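Local coordinates for MaoC family protein (Mycobacterium tuberculosis H37Rv, PDB 3KHP), which probably catalyses the reversible dehydration of (3R)-hydroxyacyl thioesters to enoyl thioesters, at residues L46-G51 / Q72-Y77; T76-C81 / I106-P111; I80-F85 / L152-L157. One frame throughout, in Å; residues are numbered along the deposited sequence.

Contact 1 (L46-G51 / Q72-Y77); sequences LLYAIG and QVLPTY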
loop_
_atom_site.group_PDB
_atom_site.type_symbol
_atom_site.label_atom_id
_atom_site.label_comp_id
_atom_site.label_asym_id
_atom_site.label_seq_id
_atom_site.Cartn_x
_atom_site.Cartn_y
_atom_site.Cartn_z
ATOM N N LEU A 46 -7.356 3.742 -3.607
ATOM C CA LEU A 46 -7.561 2.696 -2.632
ATOM C C LEU A 46 -6.276 2.478 -1.818
ATOM O O LEU A 46 -6.309 2.474 -0.587
ATOM C CB LEU A 46 -7.969 1.383 -3.331
ATOM C CG LEU A 46 -9.365 1.378 -3.989
ATOM C CD1 LEU A 46 -9.504 0.216 -4.931
ATOM C CD2 LEU A 46 -10.508 1.441 -2.954
ATOM N N LEU A 47 -5.152 2.303 -2.516
ATOM C CA LEU A 47 -3.875 2.070 -1.841
ATOM C C LEU A 47 -3.502 3.201 -0.892
ATOM O O LEU A 47 -2.911 2.957 0.178
ATOM C CB LEU A 47 -2.755 1.874 -2.878
ATOM C CG LEU A 47 -1.386 1.516 -2.311
ATOM C CD1 LEU A 47 -1.464 0.391 -1.305
ATOM C CD2 LEU A 47 -0.397 1.149 -3.443
ATOM N N TYR A 48 -3.834 4.429 -1.293
ATOM C CA TYR A 48 -3.539 5.627 -0.487
ATOM C C TYR A 48 -4.387 5.552 0.767
ATOM O O TYR A 48 -3.881 5.756 1.865
ATOM C CB TYR A 48 -3.844 6.923 -1.270
ATOM C CG TYR A 48 -3.761 8.169 -0.406
ATOM C CD1 TYR A 48 -2.544 8.800 -0.178
ATOM C CD2 TYR A 48 -4.877 8.712 0.175
ATOM C CE1 TYR A 48 -2.441 9.888 0.669
ATOM C CE2 TYR A 48 -4.777 9.830 1.005
ATOM C CZ TYR A 48 -3.561 10.423 1.217
ATOM O OH TYR A 48 -3.454 11.530 2.000
ATOM N N ALA A 49 -5.687 5.320 0.600
ATOM C CA ALA A 49 -6.584 5.179 1.747
ATOM C C ALA A 49 -6.026 4.175 2.780
ATOM O O ALA A 49 -5.977 4.470 3.950
ATOM C CB ALA A 49 -8.002 4.735 1.297
ATOM N N ILE A 50 -5.646 2.977 2.352
ATOM C CA ILE A 50 -5.106 1.979 3.294
ATOM C C ILE A 50 -3.808 2.528 3.863
ATOM O O ILE A 50 -3.558 2.384 5.023
ATOM C CB ILE A 50 -4.867 0.631 2.614
ATOM C CG1 ILE A 50 -6.206 -0.023 2.242
ATOM C CG2 ILE A 50 -4.064 -0.306 3.503
ATOM C CD1 ILE A 50 -6.070 -1.081 1.075
ATOM N N GLY A 51 -3.033 3.226 3.022
ATOM C CA GLY A 51 -1.822 3.907 3.435
ATOM C C GLY A 51 -2.008 4.818 4.624
ATOM O O GLY A 51 -1.154 4.858 5.501
ATOM N N GLN A 72 -15.321 6.856 -2.441
ATOM C CA GLN A 72 -14.878 8.218 -2.199
ATOM C C GLN A 72 -13.322 8.269 -2.059
ATOM O O GLN A 72 -12.690 7.293 -1.649
ATOM C CB GLN A 72 -15.485 8.733 -0.896
ATOM C CG GLN A 72 -16.988 8.801 -0.899
ATOM C CD GLN A 72 -17.532 9.461 0.339
ATOM O OE1 GLN A 72 -17.221 10.611 0.614
ATOM N NE2 GLN A 72 -18.360 8.737 1.092
ATOM N N VAL A 73 -12.734 9.426 -2.376
ATOM C CA VAL A 73 -11.288 9.649 -2.332
ATOM C C VAL A 73 -10.981 10.611 -1.213
ATOM O O VAL A 73 -11.618 11.642 -1.079
ATOM C CB VAL A 73 -10.789 10.212 -3.667
ATOM C CG1 VAL A 73 -9.276 10.504 -3.595
ATOM C CG2 VAL A 73 -11.074 9.218 -4.757
ATOM N N LEU A 74 -10.027 10.286 -0.365
ATOM C CA LEU A 74 -9.732 11.237 0.705
ATOM C C LEU A 74 -9.181 12.547 0.129
ATOM O O LEU A 74 -8.457 12.555 -0.884
ATOM C CB LEU A 74 -8.788 10.645 1.722
ATOM C CG LEU A 74 -9.356 9.458 2.484
ATOM C CD1 LEU A 74 -8.245 8.667 3.128
ATOM C CD2 LEU A 74 -10.380 9.907 3.452
ATOM N N PRO A 75 -9.574 13.681 0.716
ATOM C CA PRO A 75 -9.158 14.946 0.083
ATOM C C PRO A 75 -7.665 15.185 0.267
ATOM O O PRO A 75 -7.049 15.840 -0.572
ATOM C CB PRO A 75 -10.011 16.015 0.783
ATOM C CG PRO A 75 -10.454 15.393 2.054
ATOM C CD PRO A 75 -10.591 13.896 1.753
ATOM N N THR A 76 -7.078 14.608 1.306
ATOM C CA THR A 76 -5.634 14.695 1.465
ATOM C C THR A 76 -4.883 13.980 0.361
ATOM O O THR A 76 -3.658 14.146 0.250
ATOM C CB THR A 76 -5.129 14.139 2.775
ATOM O OG1 THR A 76 -5.410 12.745 2.840
ATOM C CG2 THR A 76 -5.704 14.898 3.948
ATOM N N TYR A 77 -5.591 13.207 -0.474
ATOM C CA TYR A 77 -4.963 12.674 -1.692
ATOM C C TYR A 77 -4.423 13.817 -2.604
ATOM O O TYR A 77 -3.601 13.567 -3.464
ATOM C CB TYR A 77 -5.903 11.724 -2.448
ATOM C CG TYR A 77 -5.245 10.969 -3.572
ATOM C CD1 TYR A 77 -4.281 9.988 -3.314
ATOM C CD2 TYR A 77 -5.537 11.274 -4.901
ATOM C CE1 TYR A 77 -3.633 9.317 -4.352
ATOM C CE2 TYR A 77 -4.880 10.616 -5.963
ATOM C CZ TYR A 77 -3.941 9.628 -5.670
ATOM O OH TYR A 77 -3.307 8.998 -6.690
#
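Y48 is the main projection of segment 46-51 into this contact, and L74, T76 and Y77 line the hollow that takes it. With CG anti to the backbone N (chi1 171°), the tyrosine is carried straight off the helix towards the turn. Its hydroxyl ends at the T76 side chain: Y48 OH and T76 OG1 are 2.5 Å apart in a very short hydrogen bond, with OG1 lying in the plane of the ring. The wall along one face is Y77. Its ring brings an edge to that face, CD1 lying 3.5 Å from Y48 CG, displaced from the ring centre towards the rim; the planes meet at 72°, a T-shaped (edge-to-face) pair. Y77 CA covers a face of the same ring in a CH-pi contact, 4.2 Å from the Y48 ring centroid, so backbone and ring of one residue cup the tyrosine together. The 3-10 segment 75-77, with Y77 N bonded to L74 O, turns T76 and Y77 towards the tyrosine just before the short helix 78-81 of the N-terminal half of the double hot-dog fold. At the rim of the Y48 ring, L74 CB approaches CE2 to 4.2 Å. The leucine then reaches back to the helix, where its CD1 rests 4.1 Å from A49 CA and close to A49 CB, filling the shallow dip beside the small residue. F61 touches both A49 and L74, while W40 adds a further edge-to-face partner to Y77. L46, L47 and I50 of the same helix pack against the second subunit.

Contact 2 (T76-C81 / I106-P111); sequences TYAVIC and IRLHAP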
loop_
_atom_site.group_PDB
_atom_site.type_symbol
_atom_site.label_atom_id
_atom_site.label_comp_id
_atom_site.label_asym_id
_atom_site.label_seq_id
_atom_site.Cartn_x
_atom_site.Cartn_y
_atom_site.Cartn_z
ATOM N N THR A 76 -7.078 14.608 1.306
ATOM C CA THR A 76 -5.634 14.695 1.465
ATOM C C THR A 76 -4.883 13.980 0.361
ATOM O O THR A 76 -3.658 14.146 0.250
ATOM C CB THR A 76 -5.129 14.139 2.775
ATOM O OG1 THR A 76 -5.410 12.745 2.840
ATOM C CG2 THR A 76 -5.704 14.898 3.948
ATOM N N TYR A 77 -5.591 13.207 -0.474
ATOM C CA TYR A 77 -4.963 12.674 -1.692
ATOM C C TYR A 77 -4.423 13.817 -2.604
ATOM O O TYR A 77 -3.601 13.567 -3.464
ATOM C CB TYR A 77 -5.903 11.724 -2.448
ATOM C CG TYR A 77 -5.245 10.969 -3.572
ATOM C CD1 TYR A 77 -4.281 9.988 -3.314
ATOM C CD2 TYR A 77 -5.537 11.274 -4.901
ATOM C CE1 TYR A 77 -3.633 9.317 -4.352
ATOM C CE2 TYR A 77 -4.880 10.616 -5.963
ATOM C CZ TYR A 77 -3.941 9.628 -5.670
ATOM O OH TYR A 77 -3.307 8.998 -6.690
ATOM N N ALA A 78 -4.846 15.060 -2.405
ATOM C CA ALA A 78 -4.282 16.179 -3.193
ATOM C C ALA A 78 -2.751 16.268 -3.068
ATOM O O ALA A 78 -2.104 16.689 -3.991
ATOM C CB ALA A 78 -4.895 17.489 -2.817
ATOM N N VAL A 79 -2.185 15.826 -1.960
ATOM C CA VAL A 79 -0.743 15.877 -1.806
ATOM C C VAL A 79 0.004 14.912 -2.712
ATOM O O VAL A 79 1.170 15.149 -3.008
ATOM C CB VAL A 79 -0.292 15.713 -0.350
ATOM C CG1 VAL A 79 -0.962 16.797 0.550
ATOM C CG2 VAL A 79 -0.521 14.300 0.151
ATOM N N ILE A 80 -0.688 13.900 -3.248
ATOM C CA ILE A 80 -0.084 12.978 -4.161
ATOM C C ILE A 80 -0.342 13.301 -5.622
ATOM O O ILE A 80 0.563 13.201 -6.424
ATOM C CB ILE A 80 -0.596 11.569 -3.925
ATOM C CG1 ILE A 80 -0.409 11.154 -2.453
ATOM C CG2 ILE A 80 0.086 10.600 -4.902
ATOM C CD1 ILE A 80 1.089 11.138 -1.963
ATOM N N CYS A 81 -1.573 13.680 -5.980
ATOM C CA CYS A 81 -1.934 14.046 -7.369
ATOM C C CYS A 81 -1.801 15.523 -7.697
ATOM O O CYS A 81 -2.013 15.923 -8.847
ATOM C CB CYS A 81 -3.383 13.620 -7.718
ATOM S SG CYS A 81 -4.647 14.355 -6.713
ATOM N N ILE A 106 -4.078 21.982 1.849
ATOM C CA ILE A 106 -4.697 21.576 0.625
ATOM C C ILE A 106 -6.019 22.324 0.519
ATOM O O ILE A 106 -6.590 22.682 1.504
ATOM C CB ILE A 106 -4.916 20.057 0.537
ATOM C CG1 ILE A 106 -5.967 19.615 1.547
ATOM C CG2 ILE A 106 -3.609 19.265 0.717
ATOM C CD1 ILE A 106 -6.297 18.185 1.443
ATOM N N ARG A 107 -6.494 22.572 -0.682
ATOM C CA ARG A 107 -7.833 23.129 -0.854
ATOM C C ARG A 107 -8.466 22.427 -2.035
ATOM O O ARG A 107 -7.836 22.318 -3.083
ATOM C CB ARG A 107 -7.755 24.656 -1.056
ATOM C CG ARG A 107 -9.072 25.335 -1.314
ATOM C CD ARG A 107 -8.991 26.889 -1.199
ATOM N NE ARG A 107 -8.538 27.294 0.122
ATOM C CZ ARG A 107 -9.329 27.568 1.151
ATOM N NH1 ARG A 107 -10.653 27.509 1.031
ATOM N NH2 ARG A 107 -8.795 27.906 2.317
ATOM N N LEU A 108 -9.692 21.940 -1.869
ATOM C CA LEU A 108 -10.381 21.229 -2.952
ATOM C C LEU A 108 -11.563 22.056 -3.455
ATOM O O LEU A 108 -12.222 22.741 -2.696
ATOM C CB LEU A 108 -10.848 19.846 -2.489
ATOM C CG LEU A 108 -9.822 18.684 -2.427
ATOM C CD1 LEU A 108 -9.190 18.321 -3.786
ATOM C CD2 LEU A 108 -8.762 19.020 -1.410
ATOM N N HIS A 109 -11.797 21.990 -4.760
ATOM C CA HIS A 109 -12.878 22.712 -5.421
ATOM C C HIS A 109 -13.872 21.785 -6.055
ATOM O O HIS A 109 -14.936 22.220 -6.505
ATOM C CB HIS A 109 -12.277 23.615 -6.474
ATOM C CG HIS A 109 -11.364 24.621 -5.883
ATOM N ND1 HIS A 109 -11.829 25.745 -5.239
ATOM C CD2 HIS A 109 -10.021 24.616 -5.715
ATOM C CE1 HIS A 109 -10.806 26.422 -4.753
ATOM N NE2 HIS A 109 -9.695 25.762 -5.035
ATOM N N ALA A 110 -13.504 20.511 -6.106
ATOM C CA ALA A 110 -14.387 19.436 -6.513
ATOM C C ALA A 110 -13.922 18.144 -5.827
ATOM O O ALA A 110 -12.821 18.070 -5.291
ATOM C CB ALA A 110 -14.368 19.278 -8.044
ATOM N N PRO A 111 -14.768 17.126 -5.822
ATOM C CA PRO A 111 -14.280 15.835 -5.328
ATOM C C PRO A 111 -13.187 15.291 -6.234
ATOM O O PRO A 111 -13.209 15.542 -7.426
ATOM C CB PRO A 111 -15.516 14.926 -5.400
ATOM C CG PRO A 111 -16.727 15.870 -5.600
ATOM C CD PRO A 111 -16.178 17.094 -6.265
#
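I106 meets the short helix 78-81 and the turn before it with two different methyl groups, and nearly all of the contact is apolar. Its CG2 branch presses on V79, 3.6 Å from V79 CG1, and also faces A78, whose CB is 4.2 Å from I106 CG2. The longer branch goes to the turn: CG1 stands between the backbone N and the carbonyl carbon (chi1 68°) and sends CD1 to within 3.6 Å of T76 CA, so this methyl bears chiefly on backbone, with T76 CG2 somewhat farther off. L108, next but one along the strand and pointing the same way, adds a looser touch, its CD2 lying 4.4 Å from A78 CB. The small alanine thus faces two branched strand residues, an instance of how a small helix residue lets a helix lie close to a sheet.

No hydrogen bond passes between the two segments. The helical side is bonded internally, whereas the backbone of 106-109 is bonded to the strands beside it. V79 N bonds to T76 O, and Y77 O accepts from both I80 N and C81 N, at 2.9 Å and 3.2 Å respectively, which ties the 3-10 turn into the helix. The hydroxyl of T76 is engaged by Y48.

The short helix 78-81 lies against strand 103-108 of the curved antiparallel sheet. That strand is bonded to 152-162 on one edge and to 254-261 of the C-terminal half on the other, while Y235 of helix 231-245 touches T76, V79 and I106 alike.

Contact 3 (I80-F85 / L152-L157); sequences ICCPAF and LVAETL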
loop_
_atom_site.group_PDB
_atom_site.type_symbol
_atom_site.label_atom_id
_atom_site.label_comp_id
_atom_site.label_asym_id
_atom_site.label_seq_id
_atom_site.Cartn_x
_atom_site.Cartn_y
_atom_site.Cartn_z
ATOM N N ILE A 80 -0.688 13.900 -3.248
ATOM C CA ILE A 80 -0.084 12.978 -4.161
ATOM C C ILE A 80 -0.342 13.301 -5.622
ATOM O O ILE A 80 0.563 13.201 -6.424
ATOM C CB ILE A 80 -0.596 11.569 -3.925
ATOM C CG1 ILE A 80 -0.409 11.154 -2.453
ATOM C CG2 ILE A 80 0.086 10.600 -4.902
ATOM C CD1 ILE A 80 1.089 11.138 -1.963
ATOM N N CYS A 81 -1.573 13.680 -5.980
ATOM C CA CYS A 81 -1.934 14.046 -7.369
ATOM C C CYS A 81 -1.801 15.523 -7.697
ATOM O O CYS A 81 -2.013 15.923 -8.847
ATOM C CB CYS A 81 -3.383 13.620 -7.718
ATOM S SG CYS A 81 -4.647 14.355 -6.713
ATOM N N CYS A 82 -1.515 16.345 -6.709
ATOM C CA CYS A 82 -1.305 17.779 -6.960
ATOM C C CYS A 82 -0.168 18.347 -6.127
ATOM O O CYS A 82 -0.356 19.356 -5.458
ATOM C CB CYS A 82 -2.587 18.567 -6.665
ATOM S SG CYS A 82 -2.590 20.295 -7.307
ATOM N N PRO A 83 1.011 17.705 -6.165
ATOM C CA PRO A 83 2.096 18.095 -5.280
ATOM C C PRO A 83 2.733 19.426 -5.700
ATOM O O PRO A 83 3.017 19.609 -6.864
ATOM C CB PRO A 83 3.111 16.951 -5.439
ATOM C CG PRO A 83 2.864 16.397 -6.742
ATOM C CD PRO A 83 1.442 16.683 -7.128
ATOM N N ALA A 84 2.936 20.333 -4.757
ATOM C CA ALA A 84 3.608 21.599 -5.023
ATOM C C ALA A 84 5.131 21.405 -5.171
ATOM O O ALA A 84 5.859 22.359 -5.437
ATOM C CB ALA A 84 3.285 22.625 -3.912
ATOM N N PHE A 85 5.593 20.171 -5.062
ATOM C CA PHE A 85 7.009 19.901 -4.908
ATOM C C PHE A 85 7.934 20.363 -6.039
ATOM O O PHE A 85 8.994 20.891 -5.758
ATOM C CB PHE A 85 7.230 18.412 -4.628
ATOM C CG PHE A 85 6.831 17.985 -3.228
ATOM C CD1 PHE A 85 6.831 18.887 -2.159
ATOM C CD2 PHE A 85 6.479 16.663 -2.977
ATOM C CE1 PHE A 85 6.493 18.477 -0.855
ATOM C CE2 PHE A 85 6.122 16.242 -1.682
ATOM C CZ PHE A 85 6.136 17.160 -0.615
ATOM N N LEU A 152 -10.467 24.299 -12.135
ATOM C CA LEU A 152 -9.534 24.121 -11.019
ATOM C C LEU A 152 -10.095 23.064 -10.052
ATOM O O LEU A 152 -11.192 23.217 -9.532
ATOM C CB LEU A 152 -9.270 25.461 -10.324
ATOM C CG LEU A 152 -8.404 25.406 -9.066
ATOM C CD1 LEU A 152 -6.944 25.082 -9.362
ATOM C CD2 LEU A 152 -8.517 26.669 -8.320
ATOM N N VAL A 153 -9.349 21.990 -9.833
ATOM C CA VAL A 153 -9.805 20.909 -8.970
ATOM C C VAL A 153 -9.214 20.989 -7.575
ATOM O O VAL A 153 -9.948 20.982 -6.603
ATOM C CB VAL A 153 -9.471 19.559 -9.607
ATOM C CG1 VAL A 153 -9.657 18.451 -8.609
ATOM C CG2 VAL A 153 -10.334 19.364 -10.863
ATOM N N ALA A 154 -7.886 21.098 -7.489
ATOM C CA ALA A 154 -7.151 21.136 -6.200
ATOM C C ALA A 154 -6.011 22.188 -6.140
ATOM O O ALA A 154 -5.397 22.544 -7.147
ATOM C CB ALA A 154 -6.581 19.762 -5.892
ATOM N N GLU A 155 -5.743 22.669 -4.933
ATOM C CA GLU A 155 -4.602 23.517 -4.675
ATOM C C GLU A 155 -3.812 22.940 -3.494
ATOM O O GLU A 155 -4.387 22.379 -2.563
ATOM C CB GLU A 155 -5.018 24.955 -4.311
ATOM C CG GLU A 155 -5.838 25.701 -5.343
ATOM C CD GLU A 155 -6.259 27.109 -4.866
ATOM O OE1 GLU A 155 -7.386 27.236 -4.307
ATOM O OE2 GLU A 155 -5.449 28.068 -5.049
ATOM N N THR A 156 -2.496 23.119 -3.513
ATOM C CA THR A 156 -1.706 22.686 -2.388
ATOM C C THR A 156 -0.719 23.758 -1.981
ATOM O O THR A 156 -0.256 24.552 -2.803
ATOM C CB THR A 156 -0.983 21.363 -2.704
ATOM O OG1 THR A 156 -0.211 21.495 -3.903
ATOM C CG2 THR A 156 -1.983 20.259 -2.922
ATOM N N LEU A 157 -0.381 23.773 -0.708
ATOM C CA LEU A 157 0.611 24.685 -0.224
ATOM C C LEU A 157 1.575 23.945 0.705
ATOM O O LEU A 157 1.182 23.444 1.747
ATOM C CB LEU A 157 -0.066 25.864 0.482
ATOM C CG LEU A 157 0.835 27.066 0.752
ATOM C CD1 LEU A 157 1.070 27.820 -0.571
ATOM C CD2 LEU A 157 0.248 28.014 1.875
#
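T156 and C82 are joined by the one hydrogen bond between these segments: the threonine OG1 donates to C82 O over 2.6 Å. The hydroxyl meets the carbonyl oxygen almost head-on, at a C=O...OG1 angle of 168°. OG1 is placed there by a chi1 of 55°, between its own backbone N and carbonyl carbon. C82 is the first residue to depart from helical geometry after helix 78-81, so a sheet side chain secures the exit of the helix by its main chain. A84 N also comes near OG1, but at a poor angle that rules out a second bond.

The strand belongs to the antiparallel sheet of the N-terminal hot-dog half, and V153 and A154 both face G144 in a classic beta bulge that includes A154, one of the residues touching C82.

Apolar packing lies beside the polar link. C82 CB lies 4.2 Å from A154 CB and as far from T156 CG2, seated between two residues that project from the same side of the strand.

Two van der Waals contacts are made with oxygens. With SG anti to the backbone N (chi1 -166°), the C82 sulfur extends over the strand to 3.6 Å from A154 O. Farther along, A84 CB approaches T156 OG1 at 3.7 Å, and L140 of strand 136-145 touches the alanine.

From the N terminus, contact 1 is the first to close, bringing the chain back to helix 42-51 after a loop that includes helix 59-62. Contact 2 opens where contact 1 ends, sharing T76 and Y77, and closes on strand 103-108. Contact 3 starts on the last residues of helix 78-81, I80 and C81, before contact 2 has closed, so these two loops cross; its own is the longest and spans strands 103-108, 116-129 and 136-145. Contacts 2 and 3 finish on neighbouring strands, and backbone bonds R107 to E155 and H109 to V153 join them. Together, residues 72-85 link the helix at the subunit interface to the antiparallel sheet.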